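Long-range contact in bile salt hydrolase/transferase (Clostridium perfringens, PDB 2BJG), which hydrolyses the amide bond of glycine- and taurine-conjugated bile salts and also acts as a bile acid amine N-acyltransferase: residues 30-35 / 51-56. Numbering follows the deposited sequence.
Sequences IIFIPR and KYAVLG
I31 pairs with G56 and I33 with V54 as hydrogen-bonded pairs of two antiparallel strands, 30-33 and 54-56. F32 and L55 form the non-hydrogen-bonded pair between them. Four backbone hydrogen bonds join the strands. The bond from I31 N to G56 O is short, 2.7 Å, and almost straight at 176°. Its return, G56 N to I31 O, is longer at 3.1 Å and more bent. I33 N to V54 O and V54 N to I33 O are both 2.8 Å. A weaker CA-H...O contact runs from L55 CA to I31 O at 3.3 Å.

Apolar contacts lie on both faces. I30, F32 and L55 meet on one side. There the L55 CD1 methyl reaches back over the neighbouring strand. It meets I30 CG2 at 3.6 Å and also touches F32 CB. L55 CG is anti to the backbone N (chi1 176°), and the second torsion swings CD1 toward I30. L55 CB lies at the edge of the F32 ring, near its plane, and F32 CE1 comes 4.2 Å from A53 CB. Y289 packs against I30 and L55 from strand 288-293. On the other face I33 and V54 sit side by side, and F67 touches both as well as I31.

Beyond the paired residues, R35 CB packs against K51 O at 3.5 Å. The guanidinium turns elsewhere, to salt bridges with E73 and D310. E73 also accepts a hydrogen bond from A53 N, so this carboxylate links both segments.

The pairing belongs to one of the two antiparallel sheets of this Ntn-hydrolase chain, where strand 315-318 flanks 29-33 on its other edge. Paired amides and apolar cover on both faces imply a buried, well-bonded strand pairing, with the R35-E73-D310 charges at the end beyond I33 and V54.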
loop_
_atom_site.group_PDB
_atom_site.type_symbol
_atom_site.label_atom_id
_atom_site.label_comp_id
_atom_site.label_asym_id
_atom_site.label_seq_id
_atom_site.Cartn_x
_atom_site.Cartn_y
_atom_site.Cartn_z
ATOM N N ILE A 30 -32.559 9.291 -20.285
ATOM C CA ILE A 30 -31.946 10.423 -20.967
ATOM C C ILE A 30 -33.026 11.472 -21.218
ATOM O O ILE A 30 -34.058 11.169 -21.810
ATOM C CB ILE A 30 -31.290 10.000 -22.307
ATOM C CG1 ILE A 30 -30.328 8.825 -22.099
ATOM C CG2 ILE A 30 -30.582 11.183 -22.961
ATOM C CD1 ILE A 30 -29.066 9.178 -21.374
ATOM N N ILE A 31 -32.786 12.699 -20.758
ATOM C CA ILE A 31 -33.767 13.772 -20.879
ATOM C C ILE A 31 -33.265 14.866 -21.809
ATOM O O ILE A 31 -32.164 15.384 -21.619
ATOM C CB ILE A 31 -34.087 14.436 -19.505
ATOM C CG1 ILE A 31 -34.178 13.404 -18.366
ATOM C CG2 ILE A 31 -35.331 15.320 -19.598
ATOM C CD1 ILE A 31 -35.337 12.448 -18.456
ATOM N N PHE A 32 -34.080 15.212 -22.808
ATOM C CA PHE A 32 -33.827 16.378 -23.652
ATOM C C PHE A 32 -34.856 17.472 -23.373
ATOM O O PHE A 32 -36.056 17.206 -23.317
ATOM C CB PHE A 32 -33.834 16.010 -25.141
ATOM C CG PHE A 32 -33.815 17.205 -26.062
ATOM C CD1 PHE A 32 -32.638 17.932 -26.265
ATOM C CD2 PHE A 32 -34.979 17.612 -26.718
ATOM C CE1 PHE A 32 -32.619 19.041 -27.115
ATOM C CE2 PHE A 32 -34.976 18.720 -27.568
ATOM C CZ PHE A 32 -33.794 19.438 -27.769
ATOM N N ILE A 33 -34.368 18.696 -23.188
ATOM C CA ILE A 33 -35.230 19.861 -22.998
ATOM C C ILE A 33 -34.868 20.926 -24.035
ATOM O O ILE A 33 -33.723 21.382 -24.086
ATOM C CB ILE A 33 -35.124 20.457 -21.562
ATOM C CG1 ILE A 33 -35.322 19.366 -20.499
ATOM C CG2 ILE A 33 -36.127 21.603 -21.384
ATOM C CD1 ILE A 33 -35.083 19.826 -19.056
ATOM N N PRO A 34 -35.841 21.320 -24.879
ATOM C CA PRO A 34 -35.559 22.383 -25.843
ATOM C C PRO A 34 -35.367 23.727 -25.134
ATOM O O PRO A 34 -35.675 23.848 -23.943
ATOM C CB PRO A 34 -36.808 22.396 -26.736
ATOM C CG PRO A 34 -37.887 21.800 -25.911
ATOM C CD PRO A 34 -37.219 20.809 -24.995
ATOM N N ARG A 35 -34.843 24.716 -25.848
ATOM C CA ARG A 35 -34.679 26.048 -25.271
ATOM C C ARG A 35 -36.023 26.764 -25.152
ATOM O O ARG A 35 -37.012 26.336 -25.748
ATOM C CB ARG A 35 -33.639 26.878 -26.036
ATOM C CG ARG A 35 -33.929 27.116 -27.501
ATOM C CD ARG A 35 -32.633 27.358 -28.268
ATOM N NE ARG A 35 -32.882 27.365 -29.700
ATOM C CZ ARG A 35 -31.972 27.124 -30.641
ATOM N NH1 ARG A 35 -30.717 26.843 -30.324
ATOM N NH2 ARG A 35 -32.336 27.163 -31.915
ATOM N N LYS A 51 -32.866 28.929 -21.129
ATOM C CA LYS A 51 -32.333 29.820 -22.156
ATOM C C LYS A 51 -31.661 28.985 -23.250
ATOM O O LYS A 51 -31.712 29.333 -24.429
ATOM C CB LYS A 51 -31.354 30.829 -21.539
ATOM C CG LYS A 51 -30.741 31.827 -22.516
ATOM C CD LYS A 51 -29.735 32.737 -21.809
ATOM C CE LYS A 51 -29.062 33.691 -22.794
ATOM N NZ LYS A 51 -28.190 34.696 -22.100
ATOM N N TYR A 52 -31.048 27.877 -22.846
ATOM C CA TYR A 52 -30.372 26.974 -23.772
ATOM C C TYR A 52 -30.962 25.579 -23.701
ATOM O O TYR A 52 -31.401 25.144 -22.637
ATOM C CB TYR A 52 -28.880 26.896 -23.441
ATOM C CG TYR A 52 -28.170 28.227 -23.441
ATOM C CD1 TYR A 52 -28.015 28.952 -24.620
ATOM C CD2 TYR A 52 -27.645 28.756 -22.264
ATOM C CE1 TYR A 52 -27.360 30.178 -24.627
ATOM C CE2 TYR A 52 -26.988 29.981 -22.258
ATOM C CZ TYR A 52 -26.847 30.684 -23.443
ATOM O OH TYR A 52 -26.195 31.895 -23.449
ATOM N N ALA A 53 -30.959 24.877 -24.833
ATOM C CA ALA A 53 -31.385 23.481 -24.872
ATOM C C ALA A 53 -30.445 22.600 -24.034
ATOM O O ALA A 53 -29.232 22.828 -24.001
ATOM C CB ALA A 53 -31.459 22.991 -26.297
ATOM N N VAL A 54 -31.016 21.596 -23.370
ATOM C CA VAL A 54 -30.291 20.768 -22.402
ATOM C C VAL A 54 -30.479 19.276 -22.712
ATOM O O VAL A 54 -31.556 18.864 -23.118
ATOM C CB VAL A 54 -30.770 21.084 -20.947
ATOM C CG1 VAL A 54 -30.174 20.119 -19.924
ATOM C CG2 VAL A 54 -30.445 22.533 -20.567
ATOM N N LEU A 55 -29.422 18.486 -22.526
ATOM C CA LEU A 55 -29.474 17.026 -22.670
ATOM C C LEU A 55 -28.625 16.338 -21.594
ATOM O O LEU A 55 -27.496 16.751 -21.332
ATOM C CB LEU A 55 -28.987 16.604 -24.067
ATOM C CG LEU A 55 -28.878 15.104 -24.385
ATOM C CD1 LEU A 55 -30.246 14.439 -24.399
ATOM C CD2 LEU A 55 -28.155 14.867 -25.709
ATOM N N GLY A 56 -29.163 15.286 -20.979
ATOM C CA GLY A 56 -28.410 14.529 -19.979
ATOM C C GLY A 56 -29.212 13.451 -19.281
ATOM O O GLY A 56 -30.353 13.173 -19.658
#